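Local coordinates for protein peptidoglycan-N-acetylmuramic acid deacetylase PdaA (Bacillus subtilis, PDB 1NY1) that deacetylates N-acetylmuramic acid residues of peptidoglycan, a step towards the muramic delta-lactam of the spore cortex, and is required for germination, at residues K66-T71 with A212-K217; I29-A34 with F146-L151; H79-Q84 with E125-I130; H16-A21 with A190-I195. All blocks are in the same frame, centred on the assembly; numbering follows the deposited sequence.

Contact 1: K66-T71 with A212-K217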
# COMPACT_ATOMS: atom_id res chain seq x y z
N LYS A 66 -15.22 -0.03 6.97
CA LYS A 66 -16.16 0.90 7.58
C LYS A 66 -16.67 0.32 8.89
O LYS A 66 -16.75 1.02 9.90
CB LYS A 66 -17.34 1.15 6.63
CG LYS A 66 -18.36 2.13 7.17
CD LYS A 66 -19.52 2.29 6.23
CE LYS A 66 -20.57 3.22 6.81
NZ LYS A 66 -21.81 3.24 5.99
N LYS A 67 -17.02 -0.96 8.86
CA LYS A 67 -17.52 -1.66 10.04
C LYS A 67 -16.54 -1.55 11.21
O LYS A 67 -16.95 -1.36 12.36
CB LYS A 67 -17.77 -3.13 9.71
CG LYS A 67 -17.94 -4.01 10.93
CD LYS A 67 -17.95 -5.49 10.55
CE LYS A 67 -17.71 -6.36 11.78
NZ LYS A 67 -17.53 -7.80 11.41
N HIS A 68 -15.26 -1.69 10.92
CA HIS A 68 -14.21 -1.63 11.93
C HIS A 68 -13.65 -0.23 12.11
O HIS A 68 -12.76 -0.00 12.93
CB HIS A 68 -13.06 -2.57 11.55
CG HIS A 68 -13.41 -4.02 11.62
ND1 HIS A 68 -13.62 -4.67 12.82
CD2 HIS A 68 -13.60 -4.94 10.65
CE1 HIS A 68 -13.92 -5.94 12.58
NE2 HIS A 68 -13.92 -6.13 11.27
N ARG A 69 -14.19 0.71 11.34
CA ARG A 69 -13.77 2.11 11.35
C ARG A 69 -12.25 2.22 11.21
O ARG A 69 -11.58 2.94 11.95
CB ARG A 69 -14.24 2.83 12.62
CG ARG A 69 -14.42 4.33 12.42
CD ARG A 69 -15.12 4.99 13.60
NE ARG A 69 -15.32 6.43 13.41
CZ ARG A 69 -16.24 6.99 12.63
NH1 ARG A 69 -17.08 6.23 11.95
NH2 ARG A 69 -16.34 8.31 12.56
N VAL A 70 -11.72 1.49 10.24
CA VAL A 70 -10.30 1.49 9.95
C VAL A 70 -10.08 2.22 8.63
O VAL A 70 -10.86 2.06 7.69
CB VAL A 70 -9.75 0.05 9.84
CG1 VAL A 70 -8.29 0.08 9.39
CG2 VAL A 70 -9.86 -0.64 11.19
N THR A 71 -9.02 3.02 8.56
CA THR A 71 -8.72 3.79 7.36
C THR A 71 -7.65 3.10 6.52
O THR A 71 -6.54 2.86 6.99
CB THR A 71 -8.22 5.21 7.72
OG1 THR A 71 -9.25 5.92 8.41
CG2 THR A 71 -7.83 5.98 6.46
N ALA A 212 -9.38 -11.02 10.46
CA ALA A 212 -8.05 -10.59 10.86
C ALA A 212 -8.11 -9.33 11.72
O ALA A 212 -7.45 -9.25 12.75
CB ALA A 212 -7.17 -10.35 9.63
N ILE A 213 -8.88 -8.34 11.29
CA ILE A 213 -8.99 -7.11 12.06
C ILE A 213 -9.62 -7.42 13.41
O ILE A 213 -9.13 -6.99 14.46
CB ILE A 213 -9.83 -6.04 11.34
CG1 ILE A 213 -9.11 -5.59 10.07
CG2 ILE A 213 -10.05 -4.84 12.26
CD1 ILE A 213 -9.93 -4.68 9.19
N THR A 214 -10.72 -8.17 13.39
CA THR A 214 -11.39 -8.52 14.63
C THR A 214 -10.41 -9.16 15.62
O THR A 214 -10.24 -8.67 16.74
CB THR A 214 -12.56 -9.49 14.39
OG1 THR A 214 -13.50 -8.89 13.49
CG2 THR A 214 -13.27 -9.81 15.70
N ASP A 215 -9.73 -10.22 15.20
CA ASP A 215 -8.79 -10.91 16.08
C ASP A 215 -7.54 -10.10 16.44
O ASP A 215 -7.02 -10.23 17.55
CB ASP A 215 -8.38 -12.26 15.48
CG ASP A 215 -9.54 -13.23 15.44
OD1 ASP A 215 -10.26 -13.36 16.46
OD2 ASP A 215 -9.73 -13.88 14.39
N LEU A 216 -7.04 -9.29 15.51
CA LEU A 216 -5.86 -8.48 15.79
C LEU A 216 -6.21 -7.41 16.82
O LEU A 216 -5.41 -7.09 17.70
CB LEU A 216 -5.31 -7.86 14.50
CG LEU A 216 -4.52 -8.85 13.64
CD1 LEU A 216 -4.25 -8.27 12.25
CD2 LEU A 216 -3.20 -9.18 14.34
N LYS A 217 -7.42 -6.85 16.72
CA LYS A 217 -7.84 -5.83 17.67
C LYS A 217 -7.92 -6.46 19.06
O LYS A 217 -7.48 -5.87 20.05
CB LYS A 217 -9.21 -5.26 17.30
CG LYS A 217 -9.17 -4.15 16.26
CD LYS A 217 -10.53 -3.50 16.12
CE LYS A 217 -10.50 -2.31 15.19
NZ LYS A 217 -11.83 -1.64 15.10
O HOH W 1 -16.21 -8.65 13.87
O HOH W 2 -13.86 -3.36 15.23
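His68 lies against Ile213, Thr214 and Lys217 where the Schellman end of helix 58-67, marked by the positive phi of Arg69, meets helix 205-219; both belong to the outer helical layer of the NodB-type distorted beta/alpha barrel. With chi1 at -69°, the imidazole is swung beside its own backbone N and reaches the second helix. Its CB starts the contact, 3.8 Å from Ile213 CG2. That methyl lies over the ring, 3.7 Å from its centroid and 19° off the normal, a CH-pi contact, with CG its nearest ring atom. Lys67 CD covers the opposite face, so the ring is held between a methyl and a lysine methylene. CD2 also touches Ile213 CD1, while CE1 comes within 3.1 Å of Thr214 OG1 near the ring plane. That hydroxyl is hydrogen-bonded to Asp210 O within its own helix, and water 1 links it to Lys67 NZ. Of the two ring nitrogens, NE2 is hydrogen-bonded to Asp210 OD1, which also pairs with Lys67, whereas ND1 shares water 2 with Lys217 NZ. Toward the barrel interior, Val70 and Ile213 turn onto Leu47 and Phe223 of the barrel strands. Lys217, extended beyond CG, places its ammonium at the helix end as well as at the water: NZ donates 2.9 Å to His68 O, in the carbonyl plane on a lone pair, at a C=O...N angle of 129°.

Contact 2: I29-A34 with F146-L151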
# COMPACT_ATOMS: atom_id res chain seq x y z
N ILE A 29 16.58 3.91 1.41
CA ILE A 29 15.23 4.43 1.60
C ILE A 29 15.19 5.66 2.51
O ILE A 29 14.48 6.62 2.23
CB ILE A 29 14.29 3.35 2.18
CG1 ILE A 29 14.82 2.86 3.52
CG2 ILE A 29 14.17 2.20 1.20
CD1 ILE A 29 13.83 2.00 4.28
N GLU A 30 15.96 5.62 3.60
CA GLU A 30 15.99 6.74 4.53
C GLU A 30 16.59 7.99 3.90
O GLU A 30 16.22 9.11 4.25
CB GLU A 30 16.77 6.36 5.79
CG GLU A 30 16.06 5.33 6.66
CD GLU A 30 14.70 5.82 7.15
OE1 GLU A 30 14.66 6.84 7.87
OE2 GLU A 30 13.68 5.19 6.80
N LYS A 31 17.52 7.80 2.97
CA LYS A 31 18.14 8.94 2.30
C LYS A 31 17.08 9.67 1.48
O LYS A 31 17.24 10.84 1.15
CB LYS A 31 19.26 8.47 1.37
CG LYS A 31 19.97 9.61 0.65
CD LYS A 31 20.86 9.13 -0.48
CE LYS A 31 21.94 8.17 -0.00
NZ LYS A 31 22.86 7.81 -1.12
N TYR A 32 15.99 8.97 1.17
CA TYR A 32 14.92 9.55 0.37
C TYR A 32 13.58 9.55 1.11
O TYR A 32 12.52 9.68 0.49
CB TYR A 32 14.81 8.81 -0.96
CG TYR A 32 16.03 9.00 -1.83
CD1 TYR A 32 16.25 10.21 -2.50
CD2 TYR A 32 17.01 8.01 -1.93
CE1 TYR A 32 17.41 10.42 -3.24
CE2 TYR A 32 18.17 8.21 -2.67
CZ TYR A 32 18.37 9.42 -3.32
OH TYR A 32 19.53 9.64 -4.04
N ASP A 33 13.63 9.41 2.43
CA ASP A 33 12.43 9.41 3.26
C ASP A 33 11.43 8.28 3.02
O ASP A 33 10.32 8.32 3.55
CB ASP A 33 11.69 10.74 3.13
CG ASP A 33 12.52 11.91 3.60
OD1 ASP A 33 13.06 11.84 4.72
OD2 ASP A 33 12.61 12.91 2.86
N ALA A 34 11.81 7.28 2.22
CA ALA A 34 10.90 6.17 1.96
C ALA A 34 10.88 5.27 3.20
O ALA A 34 11.83 5.28 3.98
CB ALA A 34 11.38 5.38 0.75
N PHE A 146 12.27 -0.39 -8.12
CA PHE A 146 12.73 0.99 -8.02
C PHE A 146 14.25 1.10 -8.16
O PHE A 146 14.92 0.16 -8.59
CB PHE A 146 12.26 1.61 -6.69
CG PHE A 146 12.87 0.96 -5.48
CD1 PHE A 146 12.48 -0.32 -5.07
CD2 PHE A 146 13.87 1.61 -4.76
CE1 PHE A 146 13.08 -0.93 -3.97
CE2 PHE A 146 14.47 1.00 -3.66
CZ PHE A 146 14.08 -0.27 -3.27
N SER A 147 14.79 2.26 -7.79
CA SER A 147 16.22 2.52 -7.86
C SER A 147 16.47 3.85 -7.18
O SER A 147 15.52 4.56 -6.85
CB SER A 147 16.69 2.60 -9.31
OG SER A 147 16.13 3.74 -9.96
N GLU A 148 17.72 4.20 -6.95
CA GLU A 148 18.00 5.47 -6.32
C GLU A 148 17.48 6.59 -7.22
O GLU A 148 16.94 7.58 -6.74
CB GLU A 148 19.50 5.62 -6.07
CG GLU A 148 19.90 6.95 -5.47
CD GLU A 148 21.18 6.86 -4.67
OE1 GLU A 148 21.92 5.86 -4.86
OE2 GLU A 148 21.45 7.78 -3.87
N TYR A 149 17.63 6.41 -8.53
CA TYR A 149 17.15 7.38 -9.51
C TYR A 149 15.64 7.60 -9.38
O TYR A 149 15.17 8.74 -9.42
CB TYR A 149 17.48 6.91 -10.93
CG TYR A 149 16.61 7.54 -12.01
CD1 TYR A 149 16.75 8.87 -12.37
CD2 TYR A 149 15.63 6.78 -12.65
CE1 TYR A 149 15.94 9.45 -13.35
CE2 TYR A 149 14.81 7.35 -13.62
CZ TYR A 149 14.97 8.68 -13.97
OH TYR A 149 14.15 9.23 -14.93
N VAL A 150 14.90 6.51 -9.24
CA VAL A 150 13.45 6.58 -9.11
C VAL A 150 13.05 7.25 -7.80
O VAL A 150 12.11 8.04 -7.76
CB VAL A 150 12.81 5.17 -9.15
CG1 VAL A 150 11.31 5.27 -8.89
CG2 VAL A 150 13.06 4.53 -10.51
N LEU A 151 13.77 6.92 -6.73
CA LEU A 151 13.49 7.50 -5.42
C LEU A 151 13.81 8.99 -5.41
O LEU A 151 13.06 9.79 -4.85
CB LEU A 151 14.30 6.79 -4.33
CG LEU A 151 13.87 5.38 -3.95
CD1 LEU A 151 14.79 4.85 -2.86
CD2 LEU A 151 12.43 5.40 -3.46
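Glu148 OE2 is gripped by two donors from 29-34, Tyr32 OH at 2.7 Å and Lys31 NZ at 3.1 Å. The contact joins two helix termini: a Schellman motif closes helix 23-31, and Ser147 caps the start of helix 148-156. The tyrosine hydroxyl uses the anti lone pair of OE2, away from the other carboxylate oxygen, while the lysine completes a salt bridge from the syn side, 25° out of the carboxylate plane. The two donors thus approach OE2 from different sides. The added positive charge would probably stabilise the ionised carboxylate. Glu148 reaches this position as an extended chain, its CG anti to the backbone N (chi1 177°), and the carboxylate stands nearly perpendicular to the phenol ring. Glu148 O lies over one face of the ring, toward its rim, and Lys31 CG over the opposite face. Leu151 CB approaches the ring obliquely, 3.8 Å from Tyr32 CG, in an off-centre CH-pi contact. Deeper in, Leu151 CD2 meets Ala34 CB at 4.3 Å, and both residues pack on Thr161 of strand 160-161. Asp33, with positive phi, ends the helix through the Schellman pair Ala34 N to Ile29 O, 2.8 Å, and Asp33 N to Glu30 O, 3.2 Å; Tyr32 N is a second donor to Ile29 O, from the opposite face of its plane to Ala34 N.

Contact 3: H79-Q84 with E125-I130; sequences HFVKDQ and EEVYKI
Val81 presses into the side of Glu126, its CG1 only 3.2 Å from Glu126 CG, and this aliphatic crossing is the tight part of the contact. The two side chains slide past each other in opposite directions; a chi2 bend (61°) takes the carboxylate toward Lys82 and the waters while CG stays against Val81. The same CG1, anti to the backbone N at chi1 175°, also touches Ile130 CD1 at 3.7 Å, one helical turn further along. Val81 CG2 lies 4.0 Å from Val127 CG2. One valine thus meets positions i, i+1 and i+4 of the second helix. The segment axes run nearly parallel, 24° apart, with a closest approach of 9.9 Å, which places helix 78-83 alongside the C-terminal part of helix 113-131 in the outer layer of the deacetylase barrel. The side chain of Val81 is about 8 Å from that of His101, a ligand of the divalent metal site, so the packing is near that site but not part of it. Towards solvent the contact is looser and largely mediated by water. The Lys82 and Glu126 side chains cross at about a right angle, with Lys82 CD against Glu126 CD, yet Lys82 NZ remains 4.0 Å from Glu126 OE2, beyond a salt bridge. Water 3 donates to both Val81 O and Glu126 OE1, tying the backbone of one helix to the carboxylate of the other. Water 4 donates to Glu126 OE2 at 2.8 Å and accepts from Lys129 NZ, with a weak bond from Lys82 NZ.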
# COMPACT_ATOMS: atom_id res chain seq x y z
N HIS A 79 -5.69 2.42 -14.92
CA HIS A 79 -6.78 1.54 -15.35
C HIS A 79 -7.86 1.38 -14.29
O HIS A 79 -9.05 1.44 -14.60
CB HIS A 79 -6.25 0.15 -15.71
CG HIS A 79 -7.34 -0.84 -15.97
ND1 HIS A 79 -8.14 -0.78 -17.10
CD2 HIS A 79 -7.81 -1.87 -15.23
CE1 HIS A 79 -9.06 -1.73 -17.03
NE2 HIS A 79 -8.88 -2.40 -15.91
N PHE A 80 -7.45 1.16 -13.05
CA PHE A 80 -8.41 0.98 -11.97
C PHE A 80 -9.30 2.21 -11.82
O PHE A 80 -10.52 2.10 -11.69
CB PHE A 80 -7.70 0.71 -10.64
CG PHE A 80 -8.63 0.37 -9.52
CD1 PHE A 80 -9.15 -0.92 -9.41
CD2 PHE A 80 -9.04 1.34 -8.62
CE1 PHE A 80 -10.06 -1.24 -8.41
CE2 PHE A 80 -9.96 1.03 -7.61
CZ PHE A 80 -10.47 -0.26 -7.51
N VAL A 81 -8.68 3.38 -11.82
CA VAL A 81 -9.41 4.63 -11.68
C VAL A 81 -10.41 4.82 -12.82
O VAL A 81 -11.57 5.15 -12.59
CB VAL A 81 -8.44 5.84 -11.63
CG1 VAL A 81 -9.23 7.14 -11.61
CG2 VAL A 81 -7.56 5.75 -10.39
N LYS A 82 -9.95 4.60 -14.05
CA LYS A 82 -10.81 4.75 -15.22
C LYS A 82 -11.91 3.69 -15.27
O LYS A 82 -13.03 3.96 -15.70
CB LYS A 82 -9.97 4.66 -16.49
CG LYS A 82 -8.81 5.66 -16.56
CD LYS A 82 -9.24 7.03 -17.07
CE LYS A 82 -9.51 6.99 -18.58
NZ LYS A 82 -9.94 8.33 -19.10
N ASP A 83 -11.60 2.48 -14.81
CA ASP A 83 -12.58 1.39 -14.85
C ASP A 83 -13.56 1.37 -13.67
O ASP A 83 -14.70 0.93 -13.82
CB ASP A 83 -11.84 0.05 -14.93
CG ASP A 83 -12.78 -1.11 -15.15
OD1 ASP A 83 -13.51 -1.10 -16.17
OD2 ASP A 83 -12.80 -2.04 -14.31
N GLN A 84 -13.12 1.87 -12.52
CA GLN A 84 -13.96 1.85 -11.32
C GLN A 84 -14.16 3.20 -10.62
O GLN A 84 -13.88 3.34 -9.42
CB GLN A 84 -13.36 0.86 -10.31
CG GLN A 84 -13.28 -0.57 -10.82
CD GLN A 84 -14.65 -1.18 -11.02
OE1 GLN A 84 -15.55 -0.97 -10.21
NE2 GLN A 84 -14.81 -1.95 -12.09
N GLU A 125 -4.78 13.41 -11.64
CA GLU A 125 -5.67 14.16 -12.52
C GLU A 125 -7.03 13.47 -12.61
O GLU A 125 -8.06 14.10 -12.39
CB GLU A 125 -5.03 14.28 -13.92
CG GLU A 125 -5.94 14.85 -15.01
CD GLU A 125 -5.89 16.36 -15.14
OE1 GLU A 125 -5.19 17.02 -14.34
OE2 GLU A 125 -6.57 16.90 -16.04
N GLU A 126 -7.02 12.18 -12.92
CA GLU A 126 -8.25 11.41 -13.05
C GLU A 126 -8.97 11.25 -11.71
O GLU A 126 -10.21 11.32 -11.65
CB GLU A 126 -7.94 10.03 -13.64
CG GLU A 126 -9.19 9.24 -14.03
CD GLU A 126 -10.01 9.94 -15.09
OE1 GLU A 126 -11.24 9.71 -15.12
OE2 GLU A 126 -9.43 10.70 -15.89
N VAL A 127 -8.22 11.03 -10.64
CA VAL A 127 -8.82 10.90 -9.32
C VAL A 127 -9.54 12.21 -8.97
O VAL A 127 -10.66 12.18 -8.46
CB VAL A 127 -7.75 10.59 -8.24
CG1 VAL A 127 -8.39 10.63 -6.84
CG2 VAL A 127 -7.14 9.23 -8.49
N TYR A 128 -8.90 13.34 -9.25
CA TYR A 128 -9.50 14.63 -8.94
C TYR A 128 -10.79 14.87 -9.71
O TYR A 128 -11.75 15.43 -9.17
CB TYR A 128 -8.51 15.77 -9.21
CG TYR A 128 -9.02 17.12 -8.76
CD1 TYR A 128 -9.84 17.90 -9.59
CD2 TYR A 128 -8.72 17.60 -7.49
CE1 TYR A 128 -10.33 19.13 -9.16
CE2 TYR A 128 -9.22 18.83 -7.04
CZ TYR A 128 -10.02 19.59 -7.88
OH TYR A 128 -10.50 20.81 -7.46
N LYS A 129 -10.81 14.46 -10.97
CA LYS A 129 -12.00 14.62 -11.81
C LYS A 129 -13.18 13.91 -11.16
O LYS A 129 -14.33 14.31 -11.31
CB LYS A 129 -11.74 14.01 -13.19
CG LYS A 129 -12.95 14.02 -14.11
CD LYS A 129 -12.70 13.21 -15.37
CE LYS A 129 -13.91 13.25 -16.30
NZ LYS A 129 -13.72 12.42 -17.53
N ILE A 130 -12.87 12.84 -10.43
CA ILE A 130 -13.90 12.05 -9.77
C ILE A 130 -14.26 12.53 -8.37
O ILE A 130 -15.44 12.69 -8.05
CB ILE A 130 -13.46 10.57 -9.67
CG1 ILE A 130 -13.26 9.98 -11.07
CG2 ILE A 130 -14.49 9.78 -8.87
CD1 ILE A 130 -12.62 8.61 -11.08
O HOH W 3 -12.86 7.26 -14.14
O HOH W 4 -11.24 11.02 -17.99

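Contact 4: H16-A21 with A190-I195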
# COMPACT_ATOMS: atom_id res chain seq x y z
N HIS A 16 6.58 -12.53 15.40
CA HIS A 16 5.90 -11.24 15.50
C HIS A 16 6.84 -10.07 15.72
O HIS A 16 6.48 -9.06 16.34
CB HIS A 16 4.84 -11.29 16.60
CG HIS A 16 3.74 -12.26 16.32
ND1 HIS A 16 3.50 -13.36 17.11
CD2 HIS A 16 2.85 -12.32 15.30
CE1 HIS A 16 2.50 -14.06 16.59
NE2 HIS A 16 2.09 -13.45 15.49
N GLN A 17 8.06 -10.21 15.22
CA GLN A 17 9.05 -9.15 15.34
C GLN A 17 9.15 -8.45 13.99
O GLN A 17 9.04 -9.08 12.94
CB GLN A 17 10.41 -9.73 15.74
CG GLN A 17 10.46 -10.28 17.15
CD GLN A 17 9.97 -9.28 18.18
OE1 GLN A 17 10.32 -8.11 18.13
NE2 GLN A 17 9.16 -9.75 19.13
N PRO A 18 9.35 -7.13 14.01
CA PRO A 18 9.47 -6.39 12.75
C PRO A 18 10.62 -6.93 11.91
O PRO A 18 11.70 -7.21 12.43
CB PRO A 18 9.74 -4.96 13.23
CG PRO A 18 9.00 -4.90 14.54
CD PRO A 18 9.35 -6.23 15.17
N PRO A 19 10.39 -7.11 10.60
CA PRO A 19 11.45 -7.62 9.72
C PRO A 19 12.41 -6.48 9.41
O PRO A 19 12.11 -5.32 9.71
CB PRO A 19 10.67 -8.09 8.49
CG PRO A 19 9.55 -7.09 8.43
CD PRO A 19 9.11 -6.99 9.87
N ASP A 20 13.56 -6.80 8.82
CA ASP A 20 14.54 -5.78 8.47
C ASP A 20 15.09 -6.06 7.08
O ASP A 20 15.54 -7.17 6.79
CB ASP A 20 15.67 -5.75 9.49
CG ASP A 20 16.67 -4.64 9.22
OD1 ASP A 20 17.55 -4.82 8.36
OD2 ASP A 20 16.56 -3.57 9.86
N ALA A 21 15.07 -5.04 6.22
CA ALA A 21 15.55 -5.18 4.85
C ALA A 21 17.07 -5.09 4.70
O ALA A 21 17.59 -5.19 3.59
CB ALA A 21 14.88 -4.13 3.96
N ALA A 190 1.85 -10.65 11.61
CA ALA A 190 1.61 -9.41 12.35
C ALA A 190 2.77 -9.01 13.25
O ALA A 190 3.41 -9.86 13.88
CB ALA A 190 0.34 -9.53 13.17
N HIS A 191 3.04 -7.72 13.29
CA HIS A 191 4.09 -7.19 14.14
C HIS A 191 3.90 -5.70 14.36
O HIS A 191 3.20 -5.02 13.60
CB HIS A 191 5.48 -7.47 13.55
CG HIS A 191 5.64 -7.06 12.11
ND1 HIS A 191 6.03 -5.79 11.74
CD2 HIS A 191 5.48 -7.76 10.97
CE1 HIS A 191 6.11 -5.73 10.42
NE2 HIS A 191 5.78 -6.91 9.93
N PRO A 192 4.49 -5.18 15.44
CA PRO A 192 4.39 -3.75 15.76
C PRO A 192 4.91 -2.91 14.59
O PRO A 192 5.99 -3.16 14.06
CB PRO A 192 5.26 -3.63 17.00
CG PRO A 192 5.01 -4.93 17.69
CD PRO A 192 5.10 -5.92 16.55
N GLY A 193 4.11 -1.92 14.20
CA GLY A 193 4.51 -1.05 13.11
C GLY A 193 4.38 -1.64 11.71
O GLY A 193 4.81 -1.02 10.74
N ALA A 194 3.78 -2.82 11.60
CA ALA A 194 3.63 -3.46 10.30
C ALA A 194 2.81 -2.66 9.31
O ALA A 194 1.79 -2.07 9.66
CB ALA A 194 3.00 -4.84 10.46
N ILE A 195 3.28 -2.63 8.07
CA ILE A 195 2.55 -1.99 7.00
C ILE A 195 2.19 -3.17 6.11
O ILE A 195 3.07 -3.82 5.53
CB ILE A 195 3.42 -0.98 6.21
CG1 ILE A 195 3.82 0.18 7.13
CG2 ILE A 195 2.64 -0.46 5.00
CD1 ILE A 195 4.63 1.29 6.45
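The type II beta turn from His191 to Ala194, which leads into barrel strand 194-198, is packed along one side by His16, Pro18 and Pro19 of the N-terminal loop. The touching parts run at 75° to each other, and no hydrogen bond joins them, so the fit rests on rings, CH groups and carbonyls. His191 is central. Its chi1 of 51° puts CG between the backbone N and the carbonyl carbon. Pro19 CD sits over one face of the imidazole, 3.5 Å from the ring centroid and 24° off the normal, a CH-pi contact. Ala194 CB covers the opposite face, fixing the ring between a proline methylene and a methyl of its own turn. Pro18 CA approaches His191 ND1 obliquely at 3.6 Å; this nitrogen is buried with no polar partner in the model. His16 O lies 3.4 Å from both His191 CB and Pro192 CD, at the entry to the turn. Next to it, Ala190 O, also buried without a hydrogen-bond partner, receives a CA-H...O contact from His16 CA at 3.3 Å. Pro18 CG reaches Pro192 O at 3.5 Å, bringing the loop over the middle of the turn, while the backbone of Gly193 bonds to Gly38 and Thr44. Closure comes from Ala194 N to His191 O at 3.0 Å, with Pro192 at the second position and Gly193 at the third with positive phi, the Pro-Gly pattern typical of a type II turn.

How the contacts relate
Contact 2 is mostly buried, four of its six touching residues, with a charged pair at the surface; the others are partly buried. Contacts 1 and 4 share a neighbourhood: strand 194-198 and helix 205-219 follow each other in the chain, and Leu216 CD2 packs 3.7 Å from Ala190 CB. Contact 2 lies across the chain's centre from contact 1, and contact 3 across it from contact 4. Chemistry follows position. Contact 1 combines a lysine-to-carbonyl bond with bridging waters, contact 2 sets a tyrosine and a lysine on one carboxylate, contact 3 has only waters as polar bridges, and contact 4 packs without cross-segment hydrogen bonds. Only contact 3 approaches the metal-binding histidines.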